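Local coordinates for protein endo-polygalacturonase (Pectobacterium carotovorum subsp. carotovorum, PDB 1BHE) that hydrolyses the alpha-1,4 links between galacturonosyl units of polygalacturonic acid, macerating plant tissue in soft rot as a secreted, monomeric family 28 glycosidase, at residues P12-L18 with G39-S45; L33-Q38 with L59-L65; S335-V341 with K360-S365; G278-K282 with Y296-M301. One frame throughout, in Å; residues are numbered along the deposited sequence.

Contact 1: residues P12-L18 with G39-S45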
loop_
_atom_site.group_PDB
_atom_site.type_symbol
_atom_site.label_atom_id
_atom_site.label_comp_id
_atom_site.label_asym_id
_atom_site.label_seq_id
_atom_site.Cartn_x
_atom_site.Cartn_y
_atom_site.Cartn_z
ATOM N N PRO A 12 -1.991 -20.513 10.033
ATOM C CA PRO A 12 -2.656 -21.761 9.730
ATOM C C PRO A 12 -1.699 -22.942 9.661
ATOM O O PRO A 12 -0.502 -22.793 9.402
ATOM C CB PRO A 12 -3.285 -21.548 8.357
ATOM C CG PRO A 12 -3.228 -20.086 8.088
ATOM C CD PRO A 12 -2.084 -19.549 8.907
ATOM N N SER A 13 -2.249 -24.132 9.886
ATOM C CA SER A 13 -1.460 -25.361 9.765
ATOM C C SER A 13 -1.297 -25.614 8.268
ATOM O O SER A 13 -2.105 -25.111 7.470
ATOM C CB SER A 13 -2.142 -26.524 10.468
ATOM O OG SER A 13 -3.201 -27.033 9.669
ATOM N N SER A 14 -0.253 -26.321 7.858
ATOM C CA SER A 14 -0.017 -26.540 6.438
ATOM C C SER A 14 -0.838 -27.691 5.880
ATOM O O SER A 14 -1.028 -28.710 6.558
ATOM C CB SER A 14 1.475 -26.832 6.213
ATOM O OG SER A 14 1.795 -28.038 6.890
ATOM N N CYS A 15 -1.291 -27.554 4.640
ATOM C CA CYS A 15 -1.998 -28.635 3.964
ATOM C C CYS A 15 -0.996 -29.502 3.202
ATOM O O CYS A 15 -1.129 -30.717 3.075
ATOM C CB CYS A 15 -3.025 -28.125 2.954
ATOM S SG CYS A 15 -2.394 -26.983 1.694
ATOM N N THR A 16 -0.001 -28.824 2.652
ATOM C CA THR A 16 1.048 -29.404 1.827
ATOM C C THR A 16 2.351 -28.649 2.077
ATOM O O THR A 16 2.314 -27.447 2.360
ATOM C CB THR A 16 0.686 -29.249 0.333
ATOM O OG1 THR A 16 -0.487 -30.017 0.012
ATOM C CG2 THR A 16 1.802 -29.704 -0.592
ATOM N N THR A 17 3.483 -29.336 1.986
ATOM C CA THR A 17 4.774 -28.674 2.168
ATOM C C THR A 17 5.610 -28.884 0.909
ATOM O O THR A 17 5.737 -30.022 0.450
ATOM C CB THR A 17 5.523 -29.156 3.414
ATOM O OG1 THR A 17 4.730 -28.875 4.578
ATOM C CG2 THR A 17 6.859 -28.436 3.564
ATOM N N LEU A 18 6.114 -27.802 0.335
ATOM C CA LEU A 18 6.923 -27.849 -0.870
ATOM C C LEU A 18 8.359 -27.441 -0.538
ATOM O O LEU A 18 8.571 -26.631 0.358
ATOM C CB LEU A 18 6.379 -26.928 -1.968
ATOM C CG LEU A 18 4.906 -27.081 -2.359
ATOM C CD1 LEU A 18 4.468 -25.930 -3.258
ATOM C CD2 LEU A 18 4.639 -28.418 -3.042
ATOM N N GLY A 39 -8.909 -23.324 5.376
ATOM C CA GLY A 39 -8.304 -22.961 6.643
ATOM C C GLY A 39 -6.854 -23.375 6.827
ATOM O O GLY A 39 -6.265 -23.130 7.883
ATOM N N LYS A 40 -6.251 -23.977 5.807
ATOM C CA LYS A 40 -4.857 -24.400 5.857
ATOM C C LYS A 40 -4.032 -23.623 4.840
ATOM O O LYS A 40 -4.567 -22.846 4.048
ATOM C CB LYS A 40 -4.754 -25.911 5.616
ATOM C CG LYS A 40 -5.410 -26.732 6.721
ATOM C CD LYS A 40 -5.005 -28.197 6.648
ATOM C CE LYS A 40 -5.803 -29.036 7.633
ATOM N NZ LYS A 40 -5.184 -30.383 7.827
ATOM N N ALA A 41 -2.715 -23.844 4.851
ATOM C CA ALA A 41 -1.848 -23.109 3.938
ATOM C C ALA A 41 -0.850 -23.999 3.205
ATOM O O ALA A 41 -0.453 -25.033 3.735
ATOM C CB ALA A 41 -1.038 -22.090 4.746
ATOM N N VAL A 42 -0.454 -23.562 2.018
ATOM C CA VAL A 42 0.590 -24.262 1.266
ATOM C C VAL A 42 1.882 -23.736 1.901
ATOM O O VAL A 42 2.035 -22.513 1.979
ATOM C CB VAL A 42 0.555 -23.980 -0.236
ATOM C CG1 VAL A 42 1.827 -24.390 -0.966
ATOM C CG2 VAL A 42 -0.657 -24.700 -0.830
ATOM N N ARG A 43 2.725 -24.629 2.394
ATOM C CA ARG A 43 3.955 -24.219 3.069
ATOM C C ARG A 43 5.162 -24.290 2.138
ATOM O O ARG A 43 5.398 -25.293 1.470
ATOM C CB ARG A 43 4.179 -25.101 4.307
ATOM C CG ARG A 43 5.424 -24.739 5.104
ATOM C CD ARG A 43 5.579 -25.543 6.389
ATOM N NE ARG A 43 6.850 -25.239 7.047
ATOM C CZ ARG A 43 7.431 -25.930 8.019
ATOM N NH1 ARG A 43 6.851 -27.006 8.535
ATOM N NH2 ARG A 43 8.602 -25.529 8.509
ATOM N N LEU A 44 5.911 -23.202 2.070
ATOM C CA LEU A 44 7.091 -23.079 1.227
ATOM C C LEU A 44 8.350 -23.177 2.096
ATOM O O LEU A 44 8.686 -22.271 2.857
ATOM C CB LEU A 44 7.040 -21.756 0.471
ATOM C CG LEU A 44 6.448 -21.680 -0.932
ATOM C CD1 LEU A 44 5.371 -22.694 -1.248
ATOM C CD2 LEU A 44 5.918 -20.268 -1.201
ATOM N N SER A 45 9.007 -24.324 1.996
ATOM C CA SER A 45 10.209 -24.618 2.760
ATOM C C SER A 45 11.430 -24.780 1.857
ATOM O O SER A 45 11.334 -24.856 0.635
ATOM C CB SER A 45 10.002 -25.910 3.561
ATOM O OG SER A 45 8.962 -25.763 4.509
HETATM O O HOH W 1 -5.091 -24.314 10.166
#
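Residues 12-18 run alongside 39-45 in parallel, Ser14 paired with Ala41, Thr17 with Arg43 and Leu18 with Leu44; the axes of strands 16-18 and 41-45 pass 4.8 Å apart at 25°. Five backbone hydrogen bonds join them. In the last three, Arg43 N to Thr16 O, Leu18 N to Arg43 O and Ser45 N to Leu18 O, the donor meets the carbonyl close to its C=O direction. Round the corner of the chain at Cys15 the donors come in from out of the carbonyl plane: Cys15 N to Ala41 O is 2.8 Å long, and Ala41 N to Ser13 O is also bent at the hydrogen (147°). Beyond them a water bridges Ser13 N and Gly39 O. The pair belongs to the N-terminal end of the right-handed parallel beta-helix of family 28, where the chain passes from strand 14-19 through helix 26-33 to strand 41-45, and strand 64-67 flanks 41-45 on its other edge. Toward the helix, Leu18 CD1 reaches Val42 CG1 (3.8 Å) and Leu44 CD1 (3.9 Å), with Ala32 and Phe52 also touching this cluster. Val42 CG2 lies 3.8 Å from Cys15 SG, whose disulfide to Cys36 ties the strand to the loop after the helix. On the other face the extended chain of Arg43, CG anti to its N (chi1 -179°), lies beside Thr17, with Thr17 OG1 3.8 Å from Arg43 CB; Arg43 NE forms a salt bridge with Asp68, which also accepts from Ser45 OG. Thr17 CG2 touches Ser45 OG at 3.5 Å. At the start of the pair, the extended Lys40 passes Ser13, Lys40 CG 3.7 Å from Ser13 OG.

Contact 2: residues L33-Q38 with L59-L65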
loop_
_atom_site.group_PDB
_atom_site.type_symbol
_atom_site.label_atom_id
_atom_site.label_comp_id
_atom_site.label_asym_id
_atom_site.label_seq_id
_atom_site.Cartn_x
_atom_site.Cartn_y
_atom_site.Cartn_z
ATOM N N LEU A 33 -1.861 -25.086 -4.263
ATOM C CA LEU A 33 -2.883 -24.149 -3.811
ATOM C C LEU A 33 -4.274 -24.621 -4.216
ATOM O O LEU A 33 -5.232 -24.488 -3.448
ATOM C CB LEU A 33 -2.658 -22.753 -4.409
ATOM C CG LEU A 33 -1.497 -21.941 -3.836
ATOM C CD1 LEU A 33 -1.189 -20.753 -4.737
ATOM C CD2 LEU A 33 -1.823 -21.481 -2.418
ATOM N N ASN A 34 -4.403 -25.220 -5.400
ATOM C CA ASN A 34 -5.679 -25.719 -5.888
ATOM C C ASN A 34 -6.197 -26.977 -5.209
ATOM O O ASN A 34 -7.308 -27.408 -5.564
ATOM C CB ASN A 34 -5.623 -25.961 -7.405
ATOM C CG ASN A 34 -5.454 -24.680 -8.196
ATOM O OD1 ASN A 34 -5.616 -23.574 -7.674
ATOM N ND2 ASN A 34 -5.128 -24.825 -9.481
ATOM N N ASN A 35 -5.469 -27.609 -4.303
ATOM C CA ASN A 35 -5.956 -28.795 -3.611
ATOM C C ASN A 35 -5.673 -28.694 -2.116
ATOM O O ASN A 35 -5.411 -29.678 -1.431
ATOM C CB ASN A 35 -5.336 -30.070 -4.201
ATOM C CG ASN A 35 -6.068 -31.321 -3.743
ATOM O OD1 ASN A 35 -7.261 -31.271 -3.442
ATOM N ND2 ASN A 35 -5.357 -32.442 -3.670
ATOM N N CYS A 36 -5.746 -27.480 -1.577
ATOM C CA CYS A 36 -5.474 -27.217 -0.170
ATOM C C CYS A 36 -6.738 -27.061 0.658
ATOM O O CYS A 36 -7.634 -26.286 0.311
ATOM C CB CYS A 36 -4.618 -25.943 -0.082
ATOM S SG CYS A 36 -3.912 -25.618 1.547
ATOM N N ASP A 37 -6.870 -27.819 1.744
ATOM C CA ASP A 37 -8.043 -27.769 2.599
ATOM C C ASP A 37 -8.331 -26.357 3.114
ATOM O O ASP A 37 -7.427 -25.577 3.405
ATOM C CB ASP A 37 -7.873 -28.691 3.812
ATOM C CG ASP A 37 -7.968 -30.170 3.509
ATOM O OD1 ASP A 37 -8.377 -30.566 2.398
ATOM O OD2 ASP A 37 -7.613 -30.966 4.421
ATOM N N GLN A 38 -9.613 -26.039 3.240
ATOM C CA GLN A 38 -10.064 -24.763 3.788
ATOM C C GLN A 38 -9.435 -24.527 5.155
ATOM O O GLN A 38 -9.370 -25.432 5.997
ATOM C CB GLN A 38 -11.597 -24.766 3.883
ATOM C CG GLN A 38 -12.237 -23.675 4.713
ATOM C CD GLN A 38 -13.750 -23.660 4.703
ATOM O OE1 GLN A 38 -14.402 -24.032 3.724
ATOM N NE2 GLN A 38 -14.363 -23.210 5.802
ATOM N N LEU A 59 -4.624 -17.168 -5.461
ATOM C CA LEU A 59 -4.932 -17.687 -4.133
ATOM C C LEU A 59 -6.413 -17.974 -3.973
ATOM O O LEU A 59 -7.224 -17.047 -3.967
ATOM C CB LEU A 59 -4.465 -16.639 -3.115
ATOM C CG LEU A 59 -4.442 -17.044 -1.642
ATOM C CD1 LEU A 59 -3.681 -18.342 -1.441
ATOM C CD2 LEU A 59 -3.842 -15.922 -0.798
ATOM N N PRO A 60 -6.796 -19.239 -3.833
ATOM C CA PRO A 60 -8.188 -19.635 -3.696
ATOM C C PRO A 60 -8.794 -19.205 -2.370
ATOM O O PRO A 60 -8.092 -18.953 -1.386
ATOM C CB PRO A 60 -8.192 -21.156 -3.839
ATOM C CG PRO A 60 -6.855 -21.476 -4.438
ATOM C CD PRO A 60 -5.913 -20.427 -3.869
ATOM N N SER A 61 -10.114 -19.094 -2.335
ATOM C CA SER A 61 -10.839 -18.673 -1.145
ATOM C C SER A 61 -10.630 -19.663 -0.000
ATOM O O SER A 61 -10.748 -20.870 -0.212
ATOM C CB SER A 61 -12.349 -18.607 -1.419
ATOM O OG SER A 61 -13.013 -18.086 -0.272
ATOM N N GLY A 62 -10.339 -19.161 1.190
ATOM C CA GLY A 62 -10.134 -19.997 2.367
ATOM C C GLY A 62 -8.765 -20.648 2.453
ATOM O O GLY A 62 -8.470 -21.382 3.402
ATOM N N VAL A 63 -7.928 -20.461 1.450
ATOM C CA VAL A 63 -6.587 -21.024 1.357
ATOM C C VAL A 63 -5.546 -19.938 1.586
ATOM O O VAL A 63 -5.738 -18.763 1.266
ATOM C CB VAL A 63 -6.392 -21.693 -0.018
ATOM C CG1 VAL A 63 -4.983 -22.226 -0.219
ATOM C CG2 VAL A 63 -7.415 -22.807 -0.218
ATOM N N SER A 64 -4.406 -20.317 2.177
ATOM C CA SER A 64 -3.355 -19.362 2.484
ATOM C C SER A 64 -1.992 -19.827 1.967
ATOM O O SER A 64 -1.809 -20.969 1.550
ATOM C CB SER A 64 -3.261 -19.163 4.005
ATOM O OG SER A 64 -4.443 -18.598 4.549
ATOM N N LEU A 65 -1.028 -18.917 2.035
ATOM C CA LEU A 65 0.349 -19.187 1.670
ATOM C C LEU A 65 1.195 -18.961 2.931
ATOM O O LEU A 65 1.003 -17.960 3.624
ATOM C CB LEU A 65 0.891 -18.269 0.589
ATOM C CG LEU A 65 1.191 -18.779 -0.806
ATOM C CD1 LEU A 65 1.979 -17.722 -1.586
ATOM C CD2 LEU A 65 1.933 -20.104 -0.830
#
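The loop 33-38, leaving helix 26-33, passes the type II turn Pro60-Val63 without a hydrogen bond between the two, their CA atoms drawing closest at Gln38 and Gly62, 5.0 Å apart. This is the N-terminal cap region of the parallel beta-helix: the end of the helix lies against the turn that leads from strand 51-58 into strand 64-67. Leu33 has the largest share of the contact. With its CG beside the backbone N (chi1 -74°) and its chain extended beyond (chi2 166°), CD2 lies among three apolar side chains: Leu33 CD2 crosses Leu59 CD1 at 3.8 Å, meets Val63 CG1 at 3.9 Å and lies farther from Leu65 CD2. Pro60 CD packs on Leu33 CB, and Pro60 CG lies 3.6 Å from the carbonyl O of Leu33. Ser111 OG, from outside the pair, donates to Pro60 O, and Val63 N closes the turn onto the same oxygen. Val63 uses both branches: CG1, anti to its own N, packs on Cys36 CB at 3.7 Å, beside the disulfide to Cys15, while Val63 CG2 sits 3.5 Å from Cys36 O.

Contact 3: residues S335-V341 with K360-S365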
loop_
_atom_site.group_PDB
_atom_site.type_symbol
_atom_site.label_atom_id
_atom_site.label_comp_id
_atom_site.label_asym_id
_atom_site.label_seq_id
_atom_site.Cartn_x
_atom_site.Cartn_y
_atom_site.Cartn_z
ATOM N N SER A 335 7.208 16.795 15.671
ATOM C CA SER A 335 8.174 16.756 14.583
ATOM C C SER A 335 9.494 17.306 15.133
ATOM O O SER A 335 9.580 18.475 15.508
ATOM C CB SER A 335 7.718 17.532 13.357
ATOM O OG SER A 335 8.598 17.277 12.276
ATOM N N GLU A 336 10.497 16.443 15.221
ATOM C CA GLU A 336 11.776 16.792 15.814
ATOM C C GLU A 336 12.712 17.605 14.943
ATOM O O GLU A 336 13.696 18.152 15.464
ATOM C CB GLU A 336 12.476 15.501 16.280
ATOM C CG GLU A 336 11.870 14.944 17.560
ATOM C CD GLU A 336 12.380 13.569 17.927
ATOM O OE1 GLU A 336 13.538 13.227 17.613
ATOM O OE2 GLU A 336 11.604 12.808 18.544
ATOM N N THR A 337 12.501 17.639 13.631
ATOM C CA THR A 337 13.388 18.377 12.743
ATOM C C THR A 337 12.622 19.411 11.925
ATOM O O THR A 337 11.406 19.360 11.774
ATOM C CB THR A 337 14.162 17.469 11.768
ATOM O OG1 THR A 337 13.219 16.651 11.063
ATOM C CG2 THR A 337 15.166 16.592 12.495
ATOM N N LYS A 338 13.375 20.364 11.389
ATOM C CA LYS A 338 12.836 21.450 10.587
ATOM C C LYS A 338 12.044 20.950 9.387
ATOM O O LYS A 338 12.555 20.153 8.602
ATOM C CB LYS A 338 13.992 22.344 10.131
ATOM C CG LYS A 338 13.586 23.555 9.303
ATOM C CD LYS A 338 14.827 24.222 8.717
ATOM C CE LYS A 338 14.467 25.479 7.948
ATOM N NZ LYS A 338 15.635 26.400 7.826
ATOM N N GLY A 339 10.821 21.448 9.218
ATOM C CA GLY A 339 9.989 21.043 8.092
ATOM C C GLY A 339 8.941 22.094 7.762
ATOM O O GLY A 339 8.867 23.150 8.398
ATOM N N VAL A 340 8.125 21.816 6.754
ATOM C CA VAL A 340 7.063 22.702 6.308
ATOM C C VAL A 340 5.694 22.027 6.406
ATOM O O VAL A 340 5.504 20.897 5.954
ATOM C CB VAL A 340 7.290 23.155 4.851
ATOM C CG1 VAL A 340 6.064 23.812 4.236
ATOM C CG2 VAL A 340 8.471 24.116 4.762
ATOM N N VAL A 341 4.729 22.754 6.962
ATOM C CA VAL A 341 3.351 22.290 7.042
ATOM C C VAL A 341 2.549 22.995 5.950
ATOM O O VAL A 341 2.505 24.228 5.903
ATOM C CB VAL A 341 2.698 22.535 8.408
ATOM C CG1 VAL A 341 1.185 22.353 8.351
ATOM C CG2 VAL A 341 3.285 21.600 9.454
ATOM N N LYS A 360 3.504 19.754 18.167
ATOM C CA LYS A 360 4.762 20.461 18.356
ATOM C C LYS A 360 5.736 20.335 17.192
ATOM O O LYS A 360 6.271 19.267 16.906
ATOM C CB LYS A 360 5.450 19.982 19.641
ATOM C CG LYS A 360 4.800 20.489 20.919
ATOM C CD LYS A 360 4.826 19.422 22.005
ATOM C CE LYS A 360 5.352 19.984 23.316
ATOM N NZ LYS A 360 6.553 19.241 23.792
ATOM N N LEU A 361 5.971 21.465 16.534
ATOM C CA LEU A 361 6.906 21.555 15.422
ATOM C C LEU A 361 8.101 22.394 15.894
ATOM O O LEU A 361 7.941 23.196 16.820
ATOM C CB LEU A 361 6.301 22.206 14.189
ATOM C CG LEU A 361 4.970 21.686 13.653
ATOM C CD1 LEU A 361 4.540 22.520 12.455
ATOM C CD2 LEU A 361 5.052 20.217 13.270
ATOM N N THR A 362 9.262 22.201 15.280
ATOM C CA THR A 362 10.431 22.989 15.683
ATOM C C THR A 362 10.174 24.468 15.440
ATOM O O THR A 362 9.308 24.835 14.641
ATOM C CB THR A 362 11.684 22.494 14.945
ATOM O OG1 THR A 362 12.833 23.230 15.373
ATOM C CG2 THR A 362 11.495 22.654 13.449
ATOM N N SER A 363 10.937 25.348 16.093
ATOM C CA SER A 363 10.747 26.786 15.964
ATOM C C SER A 363 11.079 27.352 14.593
ATOM O O SER A 363 10.584 28.434 14.254
ATOM C CB SER A 363 11.497 27.563 17.049
ATOM O OG SER A 363 12.713 26.970 17.448
ATOM N N ASP A 364 11.869 26.666 13.777
ATOM C CA ASP A 364 12.211 27.138 12.444
ATOM C C ASP A 364 11.311 26.551 11.363
ATOM O O ASP A 364 11.610 26.707 10.176
ATOM C CB ASP A 364 13.681 26.892 12.112
ATOM C CG ASP A 364 14.287 25.582 12.533
ATOM O OD1 ASP A 364 13.594 24.694 13.072
ATOM O OD2 ASP A 364 15.512 25.389 12.334
ATOM N N SER A 365 10.183 25.954 11.729
ATOM C CA SER A 365 9.253 25.383 10.767
ATOM C C SER A 365 8.291 26.422 10.205
ATOM O O SER A 365 7.935 27.387 10.887
ATOM C CB SER A 365 8.439 24.248 11.391
ATOM O OG SER A 365 9.207 23.078 11.561
HETATM O O HOH W 2 9.006 20.509 12.911
#
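Ser335 N donates almost straight to Lys360 O (2.9 Å, 166° at the hydrogen), and in a second direct hydrogen bond Gly339 N reaches the side chain of Ser365, ending on OG at 3.3 Å. Between them one water sits in the angle of the two loops: it accepts from Thr362 N and donates to Thr337 O, both at 2.9 Å, also meets Ser365 OG at 2.9 Å, and has weaker links to Ser335 O and OG. These loops are turns of the parallel beta-helix near its C-terminal end, 336-339 joining strand 324-335 to 340-344 and 361-365 joining 352-360 to 366-370, so that successive coils stack corner on corner. The second loop holds a type I turn from Thr362 to Ser365, braced by Thr362 OG1 donating to Asp364 OD1. Apolar contacts gather at its start. Leu361 sends CD2 to Ser335 CB and CD1 tightly against Val341 CG2, 3.4 Å away, while Thr362 CG2, set between its backbone N and carbonyl carbon, presses on Lys338 CA at 3.4 Å. Charge enters more loosely: the extended Lys338 crosses Asp364 at about a right angle, CB, CG and CD passing the carboxylate, and Lys338 NZ stays 4.6 Å from Asp364 OD2, not in contact.

Contact 4: residues G278-K282 with Y296-M301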
loop_
_atom_site.group_PDB
_atom_site.type_symbol
_atom_site.label_atom_id
_atom_site.label_comp_id
_atom_site.label_asym_id
_atom_site.label_seq_id
_atom_site.Cartn_x
_atom_site.Cartn_y
_atom_site.Cartn_z
ATOM N N GLY A 278 4.647 13.512 6.034
ATOM C CA GLY A 278 4.221 12.810 7.242
ATOM C C GLY A 278 2.782 12.322 7.097
ATOM O O GLY A 278 2.513 11.247 6.550
ATOM N N LEU A 279 1.867 13.139 7.602
ATOM C CA LEU A 279 0.436 12.874 7.547
ATOM C C LEU A 279 -0.170 13.678 6.401
ATOM O O LEU A 279 -0.115 14.911 6.391
ATOM C CB LEU A 279 -0.216 13.241 8.879
ATOM C CG LEU A 279 0.446 12.692 10.146
ATOM C CD1 LEU A 279 -0.147 13.355 11.388
ATOM C CD2 LEU A 279 0.291 11.184 10.227
ATOM N N ARG A 280 -0.746 12.982 5.420
ATOM C CA ARG A 280 -1.245 13.675 4.246
ATOM C C ARG A 280 -2.638 13.338 3.760
ATOM O O ARG A 280 -3.086 12.200 3.714
ATOM C CB ARG A 280 -0.236 13.377 3.118
ATOM C CG ARG A 280 -0.527 14.087 1.808
ATOM C CD ARG A 280 0.751 14.110 0.967
ATOM N NE ARG A 280 0.996 12.791 0.371
ATOM C CZ ARG A 280 1.683 12.640 -0.756
ATOM N NH1 ARG A 280 2.176 13.718 -1.362
ATOM N NH2 ARG A 280 1.882 11.434 -1.267
ATOM N N ILE A 281 -3.355 14.388 3.367
ATOM C CA ILE A 281 -4.661 14.304 2.739
ATOM C C ILE A 281 -4.516 15.114 1.442
ATOM O O ILE A 281 -4.274 16.323 1.493
ATOM C CB ILE A 281 -5.860 14.796 3.548
ATOM C CG1 ILE A 281 -5.921 14.147 4.928
ATOM C CG2 ILE A 281 -7.138 14.506 2.756
ATOM C CD1 ILE A 281 -7.039 14.600 5.836
ATOM N N LYS A 282 -4.592 14.435 0.306
ATOM C CA LYS A 282 -4.383 15.102 -0.969
ATOM C C LYS A 282 -5.405 14.738 -2.029
ATOM O O LYS A 282 -5.933 13.628 -2.053
ATOM C CB LYS A 282 -2.976 14.742 -1.488
ATOM C CG LYS A 282 -2.789 13.248 -1.712
ATOM C CD LYS A 282 -1.449 12.952 -2.367
ATOM C CE LYS A 282 -1.544 11.763 -3.314
ATOM N NZ LYS A 282 -0.938 10.542 -2.705
ATOM N N TYR A 296 -5.633 11.725 14.025
ATOM C CA TYR A 296 -4.237 11.337 14.163
ATOM C C TYR A 296 -3.738 11.619 15.583
ATOM O O TYR A 296 -3.896 12.745 16.066
ATOM C CB TYR A 296 -3.327 12.080 13.195
ATOM C CG TYR A 296 -3.699 12.116 11.739
ATOM C CD1 TYR A 296 -3.277 11.119 10.860
ATOM C CD2 TYR A 296 -4.457 13.153 11.227
ATOM C CE1 TYR A 296 -3.611 11.167 9.518
ATOM C CE2 TYR A 296 -4.800 13.217 9.887
ATOM C CZ TYR A 296 -4.371 12.209 9.040
ATOM O OH TYR A 296 -4.714 12.265 7.712
ATOM N N SER A 297 -3.129 10.626 16.220
ATOM C CA SER A 297 -2.630 10.832 17.577
ATOM C C SER A 297 -1.356 10.056 17.849
ATOM O O SER A 297 -1.130 8.970 17.319
ATOM C CB SER A 297 -3.694 10.465 18.619
ATOM O OG SER A 297 -4.005 9.086 18.554
ATOM N N ASN A 298 -0.502 10.628 18.694
ATOM C CA ASN A 298 0.747 9.997 19.090
ATOM C C ASN A 298 1.638 9.679 17.893
ATOM O O ASN A 298 2.092 8.552 17.691
ATOM C CB ASN A 298 0.476 8.749 19.936
ATOM C CG ASN A 298 1.716 8.276 20.661
ATOM O OD1 ASN A 298 2.750 8.953 20.654
ATOM N ND2 ASN A 298 1.657 7.113 21.289
ATOM N N VAL A 299 1.892 10.712 17.091
ATOM C CA VAL A 299 2.744 10.593 15.913
ATOM C C VAL A 299 4.075 11.299 16.178
ATOM O O VAL A 299 4.072 12.480 16.539
ATOM C CB VAL A 299 2.086 11.211 14.671
ATOM C CG1 VAL A 299 2.932 10.971 13.423
ATOM C CG2 VAL A 299 0.685 10.661 14.444
ATOM N N VAL A 300 5.192 10.595 16.057
ATOM C CA VAL A 300 6.511 11.184 16.276
ATOM C C VAL A 300 7.315 11.122 14.975
ATOM O O VAL A 300 7.543 10.032 14.448
ATOM C CB VAL A 300 7.293 10.491 17.397
ATOM C CG1 VAL A 300 8.688 11.092 17.556
ATOM C CG2 VAL A 300 6.554 10.575 18.730
ATOM N N MET A 301 7.726 12.279 14.460
ATOM C CA MET A 301 8.472 12.333 13.210
ATOM C C MET A 301 9.889 12.878 13.358
ATOM O O MET A 301 10.163 13.798 14.126
ATOM C CB MET A 301 7.735 13.195 12.182
ATOM C CG MET A 301 6.355 12.693 11.792
ATOM S SD MET A 301 5.423 13.936 10.884
ATOM C CE MET A 301 3.955 14.084 11.896
HETATM O O HOH W 3 -3.455 10.532 5.985
#
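Tyr296 meets Leu279 and Ile281 inside the parallel beta-helix, where side chains from strands 277-282 and 290-302, on different faces of the coil, fill the core without any direct hydrogen bond between the segments. The tyrosine points toward 278-282 and slides past Leu279 in the opposite direction. Leu279 lies over one face of the ring: Leu279 CD2 is 3.6 Å from Tyr296 CD1, and CD1 of the leucine makes an off-centre CH-pi contact, 4.2 Å from the centroid and 29° off the normal. Phe330 stacks with the same ring. The hydroxyl end passes Ile281, Tyr296 OH 3.6 Å from Ile281 CG1. After the corner at Asn298, Val299 turns inward again and meets the leucine with both branches, Val299 CG1 near Leu279 CD2 and CG2 near CD1. Met301 comes next on the inner face; its SD lies 4.0 Å from Gly278 CA, and the bend at the last torsion (chi3 -123°) carries CE to 4.2 Å from Leu279 CG. Arg280 points away from 296-301; its side chain touches His251, probably an active-site residue, and is held by a salt bridge to Asp224 and a hydrogen bond from NE to Ser254. One water, at the edge of the Tyr296 ring and in its plane, accepts from Tyr296 OH at 2.8 Å and donates to the backbone O of Arg280 at 2.8 Å.

Overall arrangement
Contacts 1 and 2 sit together at the N-terminal end of the beta-helix and contacts 3 and 4 toward the other; the centres of contacts 1 and 3 are about 49 Å apart. Contacts 1 and 2 interlock along the chain, joined by the Cys15-Cys36 disulfide and by neighbouring strands 41-45 and 64-67. Contacts 3 and 4 meet where Glu336 N approaches Met301 O on adjacent coils. Contact 4 alone is wholly buried and almost entirely apolar, with the catalytic cleft probably close behind its strand; the other three are partly buried. Contact 1 relies on strand hydrogen bonds, contact 2 on leucine, proline and valine packing, and contact 3 on a few hydrogen bonds and one shared water between turns.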